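Local coordinates for protein ppBat (Bacteroides thetaiotaomicron VPI-5482, PDB 3CNE), which binds flavin derivatives such as lumichrome, riboflavin, FMN and FAD, forms a homodimer and may act as a flavin store, at residues 116-121 against 137-142; 95-100 against 120-125; 112-117 against 126-131. One frame throughout, in Å; residues are numbered along the deposited sequence.

Contact 1: 116-121 against 137-142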
loop_
_atom_site.group_PDB
_atom_site.type_symbol
_atom_site.label_atom_id
_atom_site.label_comp_id
_atom_site.label_asym_id
_atom_site.label_seq_id
_atom_site.Cartn_x
_atom_site.Cartn_y
_atom_site.Cartn_z
HETATM N N MSE A 116 -7.636 -5.628 18.699
HETATM C CA MSE A 116 -9.033 -5.285 18.413
HETATM C C MSE A 116 -9.914 -6.544 18.542
HETATM O O MSE A 116 -11.005 -6.501 19.113
HETATM C CB MSE A 116 -9.156 -4.641 17.031
HETATM C CG MSE A 116 -8.391 -3.315 16.920
HETATM SE SE MSE A 116 -9.202 -1.945 18.088
HETATM C CE MSE A 116 -10.748 -1.612 17.034
ATOM N N PHE A 117 -9.426 -7.655 17.992
ATOM C CA PHE A 117 -10.089 -8.942 18.130
ATOM C C PHE A 117 -10.206 -9.333 19.607
ATOM O O PHE A 117 -11.296 -9.683 20.061
ATOM C CB PHE A 117 -9.353 -10.043 17.322
ATOM C CG PHE A 117 -9.359 -9.836 15.815
ATOM C CD1 PHE A 117 -10.296 -9.012 15.196
ATOM C CD2 PHE A 117 -8.437 -10.518 15.010
ATOM C CE1 PHE A 117 -10.305 -8.855 13.774
ATOM C CE2 PHE A 117 -8.439 -10.370 13.607
ATOM C CZ PHE A 117 -9.372 -9.527 12.995
ATOM N N ASP A 118 -9.095 -9.242 20.349
ATOM C CA ASP A 118 -9.048 -9.637 21.749
ATOM C C ASP A 118 -10.094 -8.919 22.584
ATOM O O ASP A 118 -10.760 -9.548 23.412
ATOM C CB ASP A 118 -7.653 -9.415 22.360
ATOM C CG ASP A 118 -7.615 -9.697 23.896
ATOM O OD1 ASP A 118 -8.646 -9.570 24.583
ATOM O OD2 ASP A 118 -6.560 -10.031 24.453
ATOM N N PHE A 119 -10.242 -7.614 22.346
ATOM C CA PHE A 119 -11.182 -6.772 23.088
ATOM C C PHE A 119 -12.582 -7.359 23.089
ATOM O O PHE A 119 -13.343 -7.173 24.044
ATOM C CB PHE A 119 -11.234 -5.348 22.492
ATOM C CG PHE A 119 -10.024 -4.493 22.794
ATOM C CD1 PHE A 119 -9.088 -4.872 23.737
ATOM C CD2 PHE A 119 -9.873 -3.257 22.163
ATOM C CE1 PHE A 119 -7.994 -4.061 24.025
ATOM C CE2 PHE A 119 -8.796 -2.439 22.433
ATOM C CZ PHE A 119 -7.852 -2.833 23.371
ATOM N N THR A 120 -12.933 -8.049 22.007
ATOM C CA THR A 120 -14.261 -8.633 21.881
ATOM C C THR A 120 -14.313 -10.026 22.517
ATOM O O THR A 120 -15.382 -10.605 22.628
ATOM C CB THR A 120 -14.727 -8.733 20.398
ATOM O OG1 THR A 120 -14.002 -9.774 19.754
ATOM C CG2 THR A 120 -14.491 -7.401 19.648
ATOM N N GLY A 121 -13.168 -10.553 22.936
ATOM C CA GLY A 121 -13.114 -11.891 23.523
ATOM C C GLY A 121 -13.045 -13.070 22.552
ATOM O O GLY A 121 -12.752 -14.194 22.963
ATOM N N ALA A 137 -1.500 -5.987 25.786
ATOM C CA ALA A 137 -2.958 -5.852 25.816
ATOM C C ALA A 137 -3.706 -7.137 25.459
ATOM O O ALA A 137 -4.930 -7.194 25.580
ATOM C CB ALA A 137 -3.415 -4.694 24.935
ATOM N N ILE A 138 -2.981 -8.161 25.016
ATOM C CA ILE A 138 -3.601 -9.440 24.683
ATOM C C ILE A 138 -3.810 -10.244 25.960
ATOM O O ILE A 138 -2.841 -10.708 26.570
ATOM C CB ILE A 138 -2.751 -10.252 23.634
ATOM C CG1 ILE A 138 -2.613 -9.468 22.320
ATOM C CG2 ILE A 138 -3.329 -11.637 23.396
ATOM C CD1 ILE A 138 -3.940 -9.193 21.628
ATOM N N GLN A 139 -5.065 -10.378 26.380
ATOM C CA GLN A 139 -5.387 -11.212 27.554
ATOM C C GLN A 139 -6.277 -12.435 27.311
ATOM O O GLN A 139 -6.162 -13.421 28.041
ATOM C CB GLN A 139 -5.917 -10.395 28.749
ATOM C CG GLN A 139 -6.188 -8.925 28.522
ATOM C CD GLN A 139 -6.544 -8.230 29.813
ATOM O OE1 GLN A 139 -6.504 -8.842 30.888
ATOM N NE2 GLN A 139 -6.906 -6.946 29.726
ATOM N N ASN A 140 -7.158 -12.363 26.311
ATOM C CA ASN A 140 -8.002 -13.494 25.927
ATOM C C ASN A 140 -7.290 -14.520 25.048
ATOM O O ASN A 140 -7.427 -15.726 25.263
ATOM C CB ASN A 140 -9.291 -13.013 25.265
ATOM C CG ASN A 140 -10.166 -12.225 26.223
ATOM O OD1 ASN A 140 -10.493 -11.052 25.978
ATOM N ND2 ASN A 140 -10.537 -12.852 27.324
ATOM N N GLY A 141 -6.545 -14.038 24.059
ATOM C CA GLY A 141 -5.775 -14.910 23.185
ATOM C C GLY A 141 -4.407 -15.194 23.762
ATOM O O GLY A 141 -4.112 -14.821 24.893
ATOM N N ILE A 142 -3.569 -15.840 22.970
ATOM C CA ILE A 142 -2.219 -16.194 23.363
ATOM C C ILE A 142 -1.219 -15.484 22.441
ATOM O O ILE A 142 -0.937 -15.965 21.352
ATOM C CB ILE A 142 -2.040 -17.743 23.268
ATOM C CG1 ILE A 142 -3.026 -18.439 24.222
ATOM C CG2 ILE A 142 -0.575 -18.162 23.513
ATOM C CD1 ILE A 142 -3.274 -19.916 23.927
#

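Contact 2: 95-100 against 120-125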
loop_
_atom_site.group_PDB
_atom_site.type_symbol
_atom_site.label_atom_id
_atom_site.label_comp_id
_atom_site.label_asym_id
_atom_site.label_seq_id
_atom_site.Cartn_x
_atom_site.Cartn_y
_atom_site.Cartn_z
ATOM N N GLU A 95 -18.875 -4.315 17.792
ATOM C CA GLU A 95 -20.054 -5.088 17.456
ATOM C C GLU A 95 -19.788 -6.003 16.255
ATOM O O GLU A 95 -20.042 -7.214 16.296
ATOM C CB GLU A 95 -21.221 -4.151 17.123
ATOM C CG GLU A 95 -22.556 -4.880 17.148
ATOM C CD GLU A 95 -23.725 -4.063 16.617
ATOM O OE1 GLU A 95 -23.896 -2.889 17.056
ATOM O OE2 GLU A 95 -24.486 -4.633 15.774
ATOM N N VAL A 96 -19.270 -5.408 15.194
ATOM C CA VAL A 96 -19.025 -6.128 13.944
ATOM C C VAL A 96 -17.973 -7.213 14.104
ATOM O O VAL A 96 -18.103 -8.292 13.542
ATOM C CB VAL A 96 -18.658 -5.157 12.796
ATOM C CG1 VAL A 96 -18.005 -5.905 11.647
ATOM C CG2 VAL A 96 -19.925 -4.384 12.314
ATOM N N ILE A 97 -16.935 -6.938 14.880
ATOM C CA ILE A 97 -15.864 -7.934 15.071
ATOM C C ILE A 97 -16.390 -9.108 15.901
ATOM O O ILE A 97 -16.102 -10.280 15.601
ATOM C CB ILE A 97 -14.644 -7.333 15.731
ATOM C CG1 ILE A 97 -13.892 -6.427 14.735
ATOM C CG2 ILE A 97 -13.729 -8.408 16.281
ATOM C CD1 ILE A 97 -12.843 -5.587 15.436
ATOM N N LYS A 98 -17.148 -8.782 16.946
ATOM C CA LYS A 98 -17.769 -9.824 17.784
ATOM C C LYS A 98 -18.663 -10.720 16.945
ATOM O O LYS A 98 -18.563 -11.935 17.029
ATOM C CB LYS A 98 -18.543 -9.217 18.957
ATOM C CG LYS A 98 -18.855 -10.232 20.083
ATOM C CD LYS A 98 -19.756 -9.591 21.152
ATOM C CE LYS A 98 -20.228 -10.621 22.222
ATOM N NZ LYS A 98 -19.528 -10.450 23.528
ATOM N N THR A 99 -19.532 -10.121 16.139
ATOM C CA THR A 99 -20.473 -10.869 15.329
ATOM C C THR A 99 -19.777 -11.790 14.321
ATOM O O THR A 99 -20.093 -12.966 14.252
ATOM C CB THR A 99 -21.432 -9.935 14.623
ATOM O OG1 THR A 99 -22.134 -9.174 15.607
ATOM C CG2 THR A 99 -22.418 -10.706 13.767
ATOM N N PHE A 100 -18.817 -11.261 13.559
ATOM C CA PHE A 100 -18.023 -12.102 12.665
ATOM C C PHE A 100 -17.382 -13.301 13.384
ATOM O O PHE A 100 -17.420 -14.411 12.878
ATOM C CB PHE A 100 -16.940 -11.260 11.975
ATOM C CG PHE A 100 -17.374 -10.663 10.656
ATOM C CD1 PHE A 100 -18.170 -9.525 10.616
ATOM C CD2 PHE A 100 -16.981 -11.251 9.447
ATOM C CE1 PHE A 100 -18.555 -8.962 9.381
ATOM C CE2 PHE A 100 -17.343 -10.689 8.219
ATOM C CZ PHE A 100 -18.140 -9.563 8.182
ATOM N N THR A 120 -12.933 -8.049 22.007
ATOM C CA THR A 120 -14.261 -8.633 21.881
ATOM C C THR A 120 -14.313 -10.026 22.517
ATOM O O THR A 120 -15.382 -10.605 22.628
ATOM C CB THR A 120 -14.727 -8.733 20.398
ATOM O OG1 THR A 120 -14.002 -9.774 19.754
ATOM C CG2 THR A 120 -14.491 -7.401 19.648
ATOM N N GLY A 121 -13.168 -10.553 22.936
ATOM C CA GLY A 121 -13.114 -11.891 23.523
ATOM C C GLY A 121 -13.045 -13.070 22.552
ATOM O O GLY A 121 -12.752 -14.194 22.963
ATOM N N ILE A 122 -13.288 -12.823 21.261
ATOM C CA ILE A 122 -13.382 -13.926 20.301
ATOM C C ILE A 122 -12.086 -14.727 20.185
ATOM O O ILE A 122 -12.076 -15.836 19.639
ATOM C CB ILE A 122 -13.841 -13.458 18.891
ATOM C CG1 ILE A 122 -12.833 -12.450 18.297
ATOM C CG2 ILE A 122 -15.276 -12.919 18.957
ATOM C CD1 ILE A 122 -13.049 -12.154 16.830
ATOM N N THR A 123 -10.992 -14.151 20.674
ATOM C CA THR A 123 -9.693 -14.786 20.556
ATOM C C THR A 123 -9.396 -15.813 21.648
ATOM O O THR A 123 -8.300 -16.336 21.664
ATOM C CB THR A 123 -8.543 -13.747 20.525
ATOM O OG1 THR A 123 -8.589 -12.946 21.714
ATOM C CG2 THR A 123 -8.642 -12.838 19.293
ATOM N N LYS A 124 -10.345 -16.084 22.551
ATOM C CA LYS A 124 -10.124 -16.998 23.691
ATOM C C LYS A 124 -9.290 -18.205 23.257
ATOM O O LYS A 124 -9.697 -18.916 22.354
ATOM C CB LYS A 124 -11.441 -17.531 24.282
ATOM C CG LYS A 124 -12.588 -16.529 24.439
ATOM C CD LYS A 124 -12.678 -15.951 25.866
ATOM C CE LYS A 124 -13.744 -14.876 25.971
ATOM N NZ LYS A 124 -13.535 -14.026 27.205
ATOM N N GLY A 125 -8.129 -18.391 23.883
ATOM C CA GLY A 125 -7.284 -19.580 23.680
ATOM C C GLY A 125 -6.578 -19.741 22.340
ATOM O O GLY A 125 -5.988 -20.792 22.073
#

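Contact 3: 112-117 against 126-131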
loop_
_atom_site.group_PDB
_atom_site.type_symbol
_atom_site.label_atom_id
_atom_site.label_comp_id
_atom_site.label_asym_id
_atom_site.label_seq_id
_atom_site.Cartn_x
_atom_site.Cartn_y
_atom_site.Cartn_z
ATOM N N ALA A 112 -2.001 -3.987 15.317
ATOM C CA ALA A 112 -2.856 -4.095 16.528
ATOM C C ALA A 112 -4.208 -4.773 16.275
ATOM O O ALA A 112 -5.066 -4.794 17.160
ATOM C CB ALA A 112 -3.045 -2.698 17.223
ATOM N N GLY A 113 -4.386 -5.341 15.071
ATOM C CA GLY A 113 -5.588 -6.085 14.713
ATOM C C GLY A 113 -5.966 -7.169 15.714
ATOM O O GLY A 113 -7.145 -7.305 16.080
ATOM N N ALA A 114 -4.974 -7.944 16.163
ATOM C CA ALA A 114 -5.229 -9.027 17.123
ATOM C C ALA A 114 -5.771 -8.462 18.445
ATOM O O ALA A 114 -6.550 -9.130 19.153
ATOM C CB ALA A 114 -3.962 -9.813 17.385
HETATM N N MSE A 115 -5.362 -7.235 18.770
HETATM C CA MSE A 115 -5.829 -6.592 19.999
HETATM C C MSE A 115 -7.288 -6.177 19.861
HETATM O O MSE A 115 -8.084 -6.372 20.778
HETATM C CB MSE A 115 -4.959 -5.402 20.349
HETATM C CG MSE A 115 -5.292 -4.769 21.696
HETATM SE SE MSE A 115 -4.396 -3.042 21.884
HETATM C CE MSE A 115 -5.299 -1.931 20.529
HETATM N N MSE A 116 -7.636 -5.628 18.699
HETATM C CA MSE A 116 -9.033 -5.285 18.413
HETATM C C MSE A 116 -9.914 -6.544 18.542
HETATM O O MSE A 116 -11.005 -6.501 19.113
HETATM C CB MSE A 116 -9.156 -4.641 17.031
HETATM C CG MSE A 116 -8.391 -3.315 16.920
HETATM SE SE MSE A 116 -9.202 -1.945 18.088
HETATM C CE MSE A 116 -10.748 -1.612 17.034
ATOM N N PHE A 117 -9.426 -7.655 17.992
ATOM C CA PHE A 117 -10.089 -8.942 18.130
ATOM C C PHE A 117 -10.206 -9.333 19.607
ATOM O O PHE A 117 -11.296 -9.683 20.061
ATOM C CB PHE A 117 -9.353 -10.043 17.322
ATOM C CG PHE A 117 -9.359 -9.836 15.815
ATOM C CD1 PHE A 117 -10.296 -9.012 15.196
ATOM C CD2 PHE A 117 -8.437 -10.518 15.010
ATOM C CE1 PHE A 117 -10.305 -8.855 13.774
ATOM C CE2 PHE A 117 -8.439 -10.370 13.607
ATOM C CZ PHE A 117 -9.372 -9.527 12.995
ATOM N N LYS A 126 -6.615 -18.710 21.495
ATOM C CA LYS A 126 -5.973 -18.799 20.180
ATOM C C LYS A 126 -4.681 -18.031 20.180
ATOM O O LYS A 126 -4.579 -16.965 20.806
ATOM C CB LYS A 126 -6.872 -18.238 19.069
ATOM C CG LYS A 126 -8.250 -18.884 18.958
ATOM C CD LYS A 126 -8.166 -20.306 18.400
ATOM C CE LYS A 126 -9.430 -21.064 18.728
ATOM N NZ LYS A 126 -9.334 -22.481 18.339
ATOM N N LYS A 127 -3.696 -18.571 19.466
ATOM C CA LYS A 127 -2.441 -17.877 19.255
ATOM C C LYS A 127 -2.634 -16.752 18.257
ATOM O O LYS A 127 -3.287 -16.932 17.221
ATOM C CB LYS A 127 -1.361 -18.840 18.777
ATOM C CG LYS A 127 -0.733 -19.634 19.932
ATOM C CD LYS A 127 0.128 -20.780 19.408
ATOM C CE LYS A 127 -0.738 -21.866 18.774
ATOM N NZ LYS A 127 0.068 -22.818 17.923
ATOM N N VAL A 128 -2.091 -15.593 18.590
ATOM C CA VAL A 128 -2.139 -14.433 17.701
ATOM C C VAL A 128 -0.788 -13.772 17.622
ATOM O O VAL A 128 -0.020 -13.777 18.593
ATOM C CB VAL A 128 -3.168 -13.351 18.144
ATOM C CG1 VAL A 128 -4.600 -13.852 18.012
ATOM C CG2 VAL A 128 -2.871 -12.820 19.575
ATOM N N ALA A 129 -0.509 -13.199 16.458
ATOM C CA ALA A 129 0.637 -12.335 16.278
ATOM C C ALA A 129 0.112 -10.906 16.350
ATOM O O ALA A 129 -0.995 -10.597 15.880
ATOM C CB ALA A 129 1.305 -12.591 14.961
ATOM N N VAL A 130 0.919 -10.054 16.960
ATOM C CA VAL A 130 0.514 -8.714 17.336
ATOM C C VAL A 130 1.766 -7.863 17.386
ATOM O O VAL A 130 2.873 -8.385 17.615
ATOM C CB VAL A 130 -0.247 -8.725 18.687
ATOM C CG1 VAL A 130 0.641 -9.188 19.828
ATOM C CG2 VAL A 130 -0.853 -7.372 19.007
ATOM N N HIS A 131 1.596 -6.566 17.139
ATOM C CA HIS A 131 2.683 -5.623 17.240
ATOM C C HIS A 131 3.226 -5.660 18.678
ATOM O O HIS A 131 2.437 -5.684 19.614
ATOM C CB HIS A 131 2.192 -4.208 16.895
ATOM C CG HIS A 131 3.300 -3.223 16.749
ATOM N ND1 HIS A 131 3.957 -2.677 17.831
ATOM C CD2 HIS A 131 3.896 -2.711 15.649
ATOM C CE1 HIS A 131 4.905 -1.864 17.402
ATOM N NE2 HIS A 131 4.892 -1.874 16.081
HETATM O O HOH W 1 -2.388 -8.271 14.965
#

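Contact 1: 116-121 against 137-142
Asp118, in the last turn of helix 113-119, reaches over to Ile138, Gln139 and Asn140 in the loop that leads from strand 127-129 to strand 142-144. The backbones come closest at Asp118 and Asn140, where the two CA atoms are 5.8 Å apart. Starting from the helix, the first side-chain atom, Asp118 CB, lies against the end methyl of Ile138, with CB to CD1 at 3.8 Å. Beyond CB, chi1 of Asp118 is 174°; CG is thus swung opposite the backbone N, and the carboxylate extends away from the helix into the loop. Of its two oxygens, OD1 lies against Asn140 CB at 3.6 Å, and OD2 takes both main-chain bonds. It accepts hydrogen bonds from the backbone N-H groups of two consecutive residues. From Asn140 N to Asp118 OD2 the distance is 3.0 Å, with an N-H...O angle of 153°, and the donor comes from above the carboxylate plane, 43° out of it. The second hydrogen bond, from Gln139 N to Asp118 OD2, measures only 2.5 Å; a value so short makes its exact geometry doubtful. The branch methyl CG2 of Ile138 stands 3.8 Å from Asp118 OD2, giving the carboxylate an apolar flank. Two donors on one oxygen of a buried acid probably offset part of the cost of placing a negative charge near the carboxyl end of a helix. Just past that end, Gly121 adopts positive phi, turning the chain off the helix axis. Geometrically, this is a side-chain carboxylate gathering successive main-chain N-H groups, and it ties the C-terminal end of helix 113-119 to a surface loop of the DJ-1/PfpI fold.

Contact 2: 95-100 against 120-125
In the alpha/beta fold of the DJ-1/PfpI family, Thr120 and Ile122, in the loop after helix 113-119, pack against Ile97 and Lys98 of helix 88-102; Ile122 belongs to a type I turn from Gly121 to Lys124. The backbones come closest at Lys98 and Thr120, CA to CA 5.5 Å. Methyl groups supply the nearest meeting: Ile97 CG2 touches Thr120 CG2 at 3.6 Å, the two side chains crossing at about a right angle. With chi1 at 73°, Thr120 places OG1 between its backbone N and carbonyl carbon and turns CG2 toward the helix. Next to it, Thr120 CB sits 4.1 Å from Lys98 CB, so the lysine contributes the root of its chain. Ile122 adds two methyls. Its CD1 is 3.8 Å from Ile97 CG2 and faces the carbonyl O of Ile97 at the same range, while its CG2 lies 3.9 Å from Lys98 O. Met107 of strand 106-110 touches both Ile97 and Ile122 and places the contact over that strand. Thr120 OG1 donates to Phe117 O and receives a weak bond from Ile122 N at 3.5 Å, yet it still borders Ile97 CG2 at 3.7 Å. Both branches of the threonine therefore face helix 88-102 in an apolar seam with the isoleucines, while the hydroxyl's polar need is met by its own stretch of chain.

Contact 3: 112-117 against 126-131
Ala114, in the first turn of helix 113-119, is pressed onto strand 127-129 and the residues that follow it, and its single methyl carries the tight part of the contact. Three neighbours surround Ala114 CB: Ala129 O at 3.4 Å, Val128 CB at 3.7 Å and Val130 CB at 4.1 Å. As seen from that methyl, the two valine CB atoms lie in directions roughly 90° apart, so the methyl sits between the two valines, with Ala129 O between them in sequence. Val128 presents its branch carbon rather than a methyl tip, since its CG2 is farther from Ala114 CB, at 3.9 Å, and its CG1 farther still. The CA atoms of Ala114 and Val130 are 5.8 Å apart, consistent with the small side chain between them. Beside the same methyl a water molecule bridges the backbones: it accepts from Ala114 N at 2.9 Å and probably donates to Ala129 O at 2.9 Å.

Packing is looser toward the start of the helix. Ala112, at the N-cap position, only comes within 4.5 Å of segment 126-131, from its backbone N to His131 CB. Ala112 lies beside the zinc site formed by Cys74 and Cys111, and the strand-to-helix turn here is consistent with the nucleophile elbow of the family. Chemically, then, apolar contact is made by the methyl, while a water satisfies an N-H of the helix's first turn and probably links it to a strand carbonyl.

Overall arrangement
Along the chain the segments run 95-100, 112-117, 116-121, 120-125, 126-131 and 137-142, with overlaps at 116-117 and 120-121, so the contacts form a continuous neighbourhood. Contact 1 is the hub: its centre is about 7 Å from that of contact 3 and about 8 Å from that of contact 2, while the centres of contacts 2 and 3 are about 11 Å apart. Helix 113-119 serves contacts 1 and 3. Strand 127-129 pairs in parallel with strand 142-144, which brings the loop of contact 1 beside contact 3. Contact 3 meets the start of the helix that follows zinc ligand Cys111, contact 1 its end, and contact 2 the loop beyond.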